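Local coordinates for [Ribosomal protein bS18]-alanine N-acetyltransferase (Escherichia coli O157:H7, PDB 5ISV), which probably transfers the acetyl group of acetyl-CoA to the N-terminal alanine of ribosomal protein bS18, at residues A[102-107]-A[140-145]; A[62-67]-A[95-100]; A[2-7]-A[43-48]. All coordinates share one frame; numbering follows the deposited sequence. Where two conformers were deposited one is given.

Contact 1 of 3, residues A[102-107]-A[140-145]; sequences LEVRAS and IIMALP
Leu102 and Val104 reach their partners through the same first torsion: in each a branch is set between the backbone N and the carbonyl carbon, CG of Leu102 (chi1 61°) and CG1 of Val104 (chi1 55°). This brings Leu102 CD1 alongside Met142, 3.9 Å from its CB, and turns Val104 CG1 toward the neighbouring strand, where it lies 3.6 Å from Ile140 O and 4.0 Å from Met142 SD. Beyond the strand end, Ala106 CB approaches Ile140 CD1 at 4.1 Å. The backbones beneath are antiparallel, the N-to-C directions of 102-105 and 140-145 being 142° apart. Leu102 and Met142 exchange two hydrogen bonds, as do Val104 and Ile140; the shortest runs from Ile140 N to Val104 O, 2.8 Å. On the far face of the sheet, Glu103 and Ile141 form the non-hydrogen-bonded pair between them, their side chains pointing the same way, with Ile141 CD1 3.5 Å from Glu103 CG. Glu103 is the predicted proton acceptor, whereas the apolar face rests on helix 109-117, where Leu102 and Met142 touch Tyr115, the predicted proton donor. The two chemistries divide accordingly: four backbone bonds set the register and apolar contacts pack the face of Leu102, Val104, Ile140 and Met142, while the pairing sets Glu103 on the opposite face, its stem against Ile141 and its OE2 in a salt bridge with Arg126.

Contact 2 of 3, residues A[62-67]-A[95-100]; sequences DEATLF and RGVATL
Asp62, just ahead of strand 63-71, meets the loop before the partner strand: its O accepts a hydrogen bond from Ala98 N at 2.7 Å and also lies 3.4 Å from Val97 CG1. Its carboxylate passes close to the methyl of the same alanine, with OD2 3.8 Å from Ala98 CB. Glu63 with Thr99 and Ala64 with Leu100 are successive parallel bridges. Ala64 N donates to Thr99 O (3.0 Å, 166° at the hydrogen), and Ala64 O receives a CA-H contact from Leu100 CA at 3.4 Å. The small Ala64 CB fits between two branches of the partner segment, Val97 CG1 at 4.1 Å and Leu100 CD1 at 3.8 Å. With CG anti to the backbone N (chi1 171°), Leu100 sends CD1 to Ala64, and this methyl comes within 4.4 Å of Leu66 CB. Gly96, with positive phi, closes helix 80-94 in a Schellman motif and turns the chain toward the sheet. The contact joins the two parallel strands of a beta-alpha-beta unit, strand 63-71, helix 80-94 and strand 99-105; Ala64, Val97 and Leu100 pack under Leu92 of the helix, while strand 50-60 flanks Ala64 and Leu66, and Leu66 also touches Leu102 farther along strand 99-105.

Contact 3 of 3, residues A[2-7]-A[43-48]; sequences NTISSL and FQLTQN
The flat groups of Phe43, Asn2 and Gln47 mark the two ends of this contact, an antiparallel pairing at the margin of the GNAT sheet in which 2-6 is the outermost strand. At one end the Phe43 ring turns an edge to the partner strand: Ser5 O lies near the ring plane, 3.7 Å from CD1, while Ile4 CG2 and Ser6 N approach obliquely. His87 of helix 80-94 meets this ring edge-to-face, and Leu84 and Leu88 of the same helix touch the Phe43 side chain. At the other end the side-chain amides of Asn2 and Gln47 are nearly coplanar, 30° apart. Gln47 NE2 donates to Asn2 OD1 over 2.9 Å, arriving on a lone pair in the carbonyl plane, with the acceptor also in the plane of the Gln47 amide, an arrangement that favours this rotation of both amides.

Between these ends, Thr3 with Thr46 and Ser5 with Gln44 each exchange two backbone hydrogen bonds. Ile4 and Leu45 meet on the face that carries Asn2 and Gln47, where Ile4 CG1 packs 3.9 Å from Leu45 CD1. Gln44 rises from the other face. Its CG lies between the backbone N and the carbonyl carbon (chi1 59°) and the chain then runs extended, carrying NE2 to Ser6 O in a straight bond of 3.0 Å, although the donor is tilted from that carbonyl's plane. The Leu7 side chain crosses that of Gln44 at about a right angle, with CD1 3.9 Å from Gln44 CB. On the same face a single water ties both strands together: it donates to Thr3 O at 2.9 Å and is also hydrogen-bonded to Ser5 OG at 2.7 Å and to Thr46 OG1 at 3.1 Å.

All three contacts belong to one mixed sheet and are partly buried, yet place alters chemistry. Contacts 1 and 2 share strand 99-105 and touch directly: Leu144 N lies 2.8 Å from Leu100 O, a probable hydrogen bond. Contact 1, antiparallel and with no fully exposed touching residue, combines a buried apolar face with a predicted catalytic residue; contact 2, parallel, joins a buried side beneath a helix to an exposed end at Asp62, Glu63 and Gly96. Contact 3, farthest from the chain's centre, sets exposed Asn2 and Thr3 alongside buried Leu7, Phe43, Gln44 and Leu45, and adds hydrogen bonds from side-chain amides, and a bridging water, to its backbone ladder.

Contact 1 of 3, residues A[102-107]-A[140-145]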
# COMPACT_ATOMS: atom_id res chain seq x y z
N LEU A 102 -5.16 3.87 3.87
CA LEU A 102 -5.47 2.87 2.83
C LEU A 102 -6.94 2.53 2.86
O LEU A 102 -7.65 2.89 3.80
CB LEU A 102 -4.63 1.57 3.00
CG LEU A 102 -4.80 0.78 4.29
CD1 LEU A 102 -6.03 -0.13 4.33
CD2 LEU A 102 -3.56 -0.09 4.53
N GLU A 103 -7.38 1.83 1.83
CA GLU A 103 -8.75 1.39 1.70
C GLU A 103 -8.73 -0.12 1.43
O GLU A 103 -7.87 -0.59 0.64
CB GLU A 103 -9.38 2.10 0.51
CG GLU A 103 -10.72 2.67 0.74
CD GLU A 103 -11.13 3.67 -0.32
OE1 GLU A 103 -10.69 3.56 -1.48
OE2 GLU A 103 -11.92 4.57 0.00
N VAL A 104 -9.60 -0.87 2.07
CA VAL A 104 -9.62 -2.32 1.91
C VAL A 104 -11.05 -2.82 1.84
O VAL A 104 -11.93 -2.36 2.57
CB VAL A 104 -8.80 -3.01 3.06
CG1 VAL A 104 -9.27 -2.61 4.43
CG2 VAL A 104 -8.80 -4.53 2.95
N ARG A 105 -11.33 -3.73 0.93
CA ARG A 105 -12.60 -4.44 0.86
C ARG A 105 -12.94 -5.09 2.19
O ARG A 105 -12.10 -5.79 2.77
CB ARG A 105 -12.55 -5.48 -0.26
CG ARG A 105 -12.66 -4.85 -1.61
CD ARG A 105 -12.18 -5.73 -2.74
NE ARG A 105 -12.44 -5.15 -4.04
CZ ARG A 105 -13.58 -5.27 -4.72
NH1 ARG A 105 -14.61 -5.96 -4.23
NH2 ARG A 105 -13.70 -4.68 -5.90
N ALA A 106 -14.15 -4.90 2.68
CA ALA A 106 -14.54 -5.40 4.00
C ALA A 106 -14.42 -6.93 4.15
O ALA A 106 -14.27 -7.44 5.26
CB ALA A 106 -15.95 -4.97 4.31
N SER A 107 -14.54 -7.66 3.04
CA SER A 107 -14.48 -9.12 3.10
C SER A 107 -13.06 -9.65 3.28
O SER A 107 -12.90 -10.84 3.55
CB SER A 107 -15.05 -9.74 1.83
OG SER A 107 -14.35 -9.28 0.69
N ILE A 140 -13.35 -0.31 3.86
CA ILE A 140 -12.92 0.14 5.17
C ILE A 140 -11.76 1.06 4.91
O ILE A 140 -10.78 0.63 4.26
CB ILE A 140 -12.44 -1.02 6.10
CG1 ILE A 140 -13.46 -2.16 6.15
CG2 ILE A 140 -12.12 -0.49 7.48
CD1 ILE A 140 -14.83 -1.77 6.64
N ILE A 141 -11.81 2.27 5.40
CA ILE A 141 -10.71 3.22 5.33
C ILE A 141 -9.96 3.06 6.64
O ILE A 141 -10.54 3.16 7.72
CB ILE A 141 -11.20 4.68 5.16
CG1 ILE A 141 -11.83 4.85 3.79
CG2 ILE A 141 -10.03 5.64 5.22
CD1 ILE A 141 -12.77 3.78 3.32
N MET A 142 -8.67 2.79 6.53
CA MET A 142 -7.80 2.66 7.70
C MET A 142 -6.70 3.71 7.70
O MET A 142 -6.19 4.11 6.63
CB MET A 142 -7.23 1.23 7.78
CG MET A 142 -8.26 0.13 7.59
SD MET A 142 -7.62 -1.52 7.91
CE MET A 142 -7.60 -1.49 9.69
N ALA A 143 -6.31 4.12 8.91
CA ALA A 143 -5.25 5.12 9.11
C ALA A 143 -4.19 4.64 10.11
O ALA A 143 -4.52 4.07 11.14
CB ALA A 143 -5.88 6.44 9.59
N LEU A 144 -2.94 4.90 9.79
CA LEU A 144 -1.82 4.64 10.65
C LEU A 144 -1.09 5.95 10.97
O LEU A 144 -0.51 6.57 10.10
CB LEU A 144 -0.88 3.67 9.97
CG LEU A 144 0.42 3.45 10.76
CD1 LEU A 144 0.19 2.72 12.07
CD2 LEU A 144 1.41 2.64 9.92
N PRO A 145 -1.12 6.36 12.24
CA PRO A 145 -0.24 7.47 12.66
C PRO A 145 1.22 7.01 12.58
O PRO A 145 1.51 5.91 13.02
CB PRO A 145 -0.70 7.78 14.09
CG PRO A 145 -2.07 7.20 14.15
CD PRO A 145 -2.04 5.96 13.30

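Contact 2 of 3, residues A[62-67]-A[95-100]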
# COMPACT_ATOMS: atom_id res chain seq x y z
N ASP A 62 2.41 16.03 4.19
CA ASP A 62 2.84 15.06 5.20
C ASP A 62 1.83 13.90 5.37
O ASP A 62 1.80 13.27 6.43
CB ASP A 62 3.04 15.76 6.56
CG ASP A 62 1.77 16.38 7.10
OD1 ASP A 62 0.78 16.47 6.36
OD2 ASP A 62 1.77 16.74 8.29
N GLU A 63 1.06 13.61 4.34
CA GLU A 63 0.09 12.52 4.34
C GLU A 63 0.28 11.60 3.16
O GLU A 63 0.29 12.02 2.02
CB GLU A 63 -1.32 13.09 4.34
CG GLU A 63 -1.60 13.96 5.57
CD GLU A 63 -2.91 14.71 5.49
OE1 GLU A 63 -3.50 14.85 4.39
OE2 GLU A 63 -3.31 15.17 6.56
N ALA A 64 0.33 10.31 3.46
CA ALA A 64 0.54 9.31 2.43
C ALA A 64 -0.70 8.45 2.28
O ALA A 64 -1.40 8.19 3.25
CB ALA A 64 1.74 8.44 2.79
N THR A 65 -1.01 8.05 1.05
CA THR A 65 -2.12 7.19 0.77
C THR A 65 -1.65 6.01 -0.09
O THR A 65 -1.12 6.22 -1.18
CB THR A 65 -3.23 7.96 0.03
OG1 THR A 65 -3.69 9.01 0.89
CG2 THR A 65 -4.38 7.08 -0.28
N LEU A 66 -1.94 4.80 0.39
CA LEU A 66 -1.63 3.57 -0.34
C LEU A 66 -2.73 3.38 -1.40
O LEU A 66 -3.92 3.18 -1.06
CB LEU A 66 -1.59 2.38 0.62
CG LEU A 66 -1.20 1.03 0.01
CD1 LEU A 66 0.25 0.99 -0.43
CD2 LEU A 66 -1.54 -0.06 1.02
N PHE A 67 -2.38 3.49 -2.67
CA PHE A 67 -3.31 3.32 -3.78
C PHE A 67 -3.47 1.83 -4.14
O PHE A 67 -4.53 1.45 -4.64
CB PHE A 67 -2.91 4.16 -5.00
CG PHE A 67 -3.55 5.54 -4.99
CD1 PHE A 67 -3.13 6.51 -4.07
CD2 PHE A 67 -4.59 5.83 -5.85
CE1 PHE A 67 -3.75 7.76 -4.00
CE2 PHE A 67 -5.18 7.10 -5.83
CZ PHE A 67 -4.74 8.05 -4.92
N ARG A 95 10.90 10.55 6.69
CA ARG A 95 10.52 11.78 5.99
C ARG A 95 9.57 12.67 6.80
O ARG A 95 9.17 13.75 6.33
CB ARG A 95 9.87 11.42 4.65
CG ARG A 95 10.85 10.90 3.63
CD ARG A 95 10.12 10.24 2.46
NE ARG A 95 11.11 9.67 1.53
CZ ARG A 95 11.23 9.98 0.25
NH1 ARG A 95 10.41 10.86 -0.34
NH2 ARG A 95 12.21 9.42 -0.45
N GLY A 96 9.20 12.23 8.00
CA GLY A 96 8.34 13.03 8.87
C GLY A 96 6.88 12.98 8.48
O GLY A 96 6.09 13.79 8.95
N VAL A 97 6.48 12.00 7.68
CA VAL A 97 5.07 11.89 7.25
C VAL A 97 4.21 11.55 8.46
O VAL A 97 4.59 10.74 9.31
CB VAL A 97 4.95 10.82 6.15
CG1 VAL A 97 3.53 10.36 5.90
CG2 VAL A 97 5.60 11.31 4.86
N ALA A 98 3.08 12.24 8.59
CA ALA A 98 2.23 12.11 9.77
C ALA A 98 1.34 10.89 9.79
O ALA A 98 1.16 10.28 10.85
CB ALA A 98 1.38 13.35 9.91
N THR A 99 0.73 10.56 8.66
CA THR A 99 -0.20 9.43 8.58
C THR A 99 -0.03 8.72 7.27
O THR A 99 0.47 9.30 6.29
CB THR A 99 -1.67 9.89 8.68
OG1 THR A 99 -1.92 10.86 7.66
CG2 THR A 99 -1.98 10.49 10.05
N LEU A 100 -0.40 7.43 7.30
CA LEU A 100 -0.58 6.61 6.10
C LEU A 100 -2.04 6.09 6.11
O LEU A 100 -2.48 5.49 7.07
CB LEU A 100 0.42 5.44 6.09
CG LEU A 100 0.22 4.37 5.03
CD1 LEU A 100 0.39 4.94 3.61
CD2 LEU A 100 1.27 3.27 5.22

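Contact 3 of 3, residues A[2-7]-A[43-48]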
# COMPACT_ATOMS: atom_id res chain seq x y z
N ASN A 2 15.46 -11.74 -0.70
CA ASN A 2 14.53 -10.66 -1.04
C ASN A 2 15.26 -9.31 -1.00
O ASN A 2 16.10 -9.07 -0.11
CB ASN A 2 13.35 -10.62 -0.06
CG ASN A 2 12.55 -11.93 -0.00
OD1 ASN A 2 12.17 -12.51 -1.02
ND2 ASN A 2 12.24 -12.38 1.22
N THR A 3 14.90 -8.42 -1.93
CA THR A 3 15.45 -7.08 -2.01
C THR A 3 14.30 -6.11 -2.23
O THR A 3 13.48 -6.36 -3.09
CB THR A 3 16.39 -6.98 -3.20
OG1 THR A 3 17.50 -7.88 -2.98
CG2 THR A 3 16.87 -5.56 -3.38
N ILE A 4 14.32 -5.00 -1.50
CA ILE A 4 13.27 -3.93 -1.67
C ILE A 4 13.96 -2.74 -2.30
O ILE A 4 15.05 -2.33 -1.88
CB ILE A 4 12.57 -3.56 -0.34
CG1 ILE A 4 11.84 -4.77 0.24
CG2 ILE A 4 11.57 -2.40 -0.59
CD1 ILE A 4 11.26 -4.60 1.64
N SER A 5 13.34 -2.18 -3.35
CA SER A 5 13.90 -1.03 -4.02
C SER A 5 12.77 -0.17 -4.59
O SER A 5 11.63 -0.59 -4.61
CB SER A 5 14.85 -1.45 -5.16
OG SER A 5 14.18 -2.26 -6.13
N SER A 6 13.14 1.00 -5.10
CA SER A 6 12.18 1.85 -5.81
C SER A 6 11.57 1.11 -7.01
O SER A 6 12.25 0.36 -7.72
CB SER A 6 12.85 3.15 -6.26
OG SER A 6 11.95 3.92 -7.02
N LEU A 7 10.27 1.31 -7.23
CA LEU A 7 9.60 0.82 -8.40
C LEU A 7 9.72 1.95 -9.44
O LEU A 7 9.10 3.04 -9.28
CB LEU A 7 8.12 0.47 -8.10
CG LEU A 7 7.26 -0.04 -9.27
CD1 LEU A 7 7.50 -1.51 -9.52
CD2 LEU A 7 5.78 0.22 -9.08
N PHE A 43 7.34 1.27 -4.33
CA PHE A 43 8.38 0.23 -3.97
C PHE A 43 8.01 -1.10 -4.59
O PHE A 43 6.85 -1.43 -4.81
CB PHE A 43 8.47 0.08 -2.44
CG PHE A 43 9.07 1.27 -1.75
CD1 PHE A 43 10.42 1.61 -1.93
CD2 PHE A 43 8.27 2.08 -0.92
CE1 PHE A 43 10.98 2.69 -1.31
CE2 PHE A 43 8.82 3.18 -0.31
CZ PHE A 43 10.16 3.50 -0.51
N GLN A 44 9.08 -1.92 -4.79
CA GLN A 44 8.93 -3.30 -5.26
C GLN A 44 9.80 -4.18 -4.38
O GLN A 44 10.76 -3.70 -3.77
CB GLN A 44 9.40 -3.41 -6.71
CG GLN A 44 10.87 -3.01 -6.91
CD GLN A 44 11.41 -3.34 -8.28
OE1 GLN A 44 11.20 -4.43 -8.79
NE2 GLN A 44 12.09 -2.39 -8.90
N LEU A 45 9.34 -5.42 -4.23
CA LEU A 45 10.15 -6.45 -3.53
C LEU A 45 10.42 -7.53 -4.55
O LEU A 45 9.53 -8.04 -5.21
CB LEU A 45 9.37 -7.00 -2.34
CG LEU A 45 10.13 -7.98 -1.45
CD1 LEU A 45 9.65 -7.95 -0.02
CD2 LEU A 45 10.09 -9.41 -1.98
N THR A 46 11.71 -7.88 -4.69
CA THR A 46 12.12 -8.90 -5.64
C THR A 46 12.66 -10.08 -4.81
O THR A 46 13.33 -9.88 -3.79
CB THR A 46 13.21 -8.36 -6.57
OG1 THR A 46 14.32 -7.95 -5.79
CG2 THR A 46 12.78 -7.25 -7.44
N GLN A 47 12.26 -11.28 -5.20
CA GLN A 47 12.78 -12.51 -4.59
C GLN A 47 13.49 -13.27 -5.69
O GLN A 47 12.92 -13.62 -6.73
CB GLN A 47 11.66 -13.38 -4.03
CG GLN A 47 12.23 -14.64 -3.39
CD GLN A 47 11.18 -15.45 -2.70
OE1 GLN A 47 10.81 -16.54 -3.18
NE2 GLN A 47 10.73 -14.99 -1.57
N ASN A 48 14.76 -13.60 -5.43
CA ASN A 48 15.61 -14.37 -6.35
C ASN A 48 15.46 -13.93 -7.79
O ASN A 48 15.25 -14.73 -8.72
CB ASN A 48 15.32 -15.83 -6.12
CG ASN A 48 15.67 -16.26 -4.68
OD1 ASN A 48 16.57 -15.70 -4.03
ND2 ASN A 48 14.95 -17.25 -4.19
O HOH W 1 13.97 -4.84 -5.50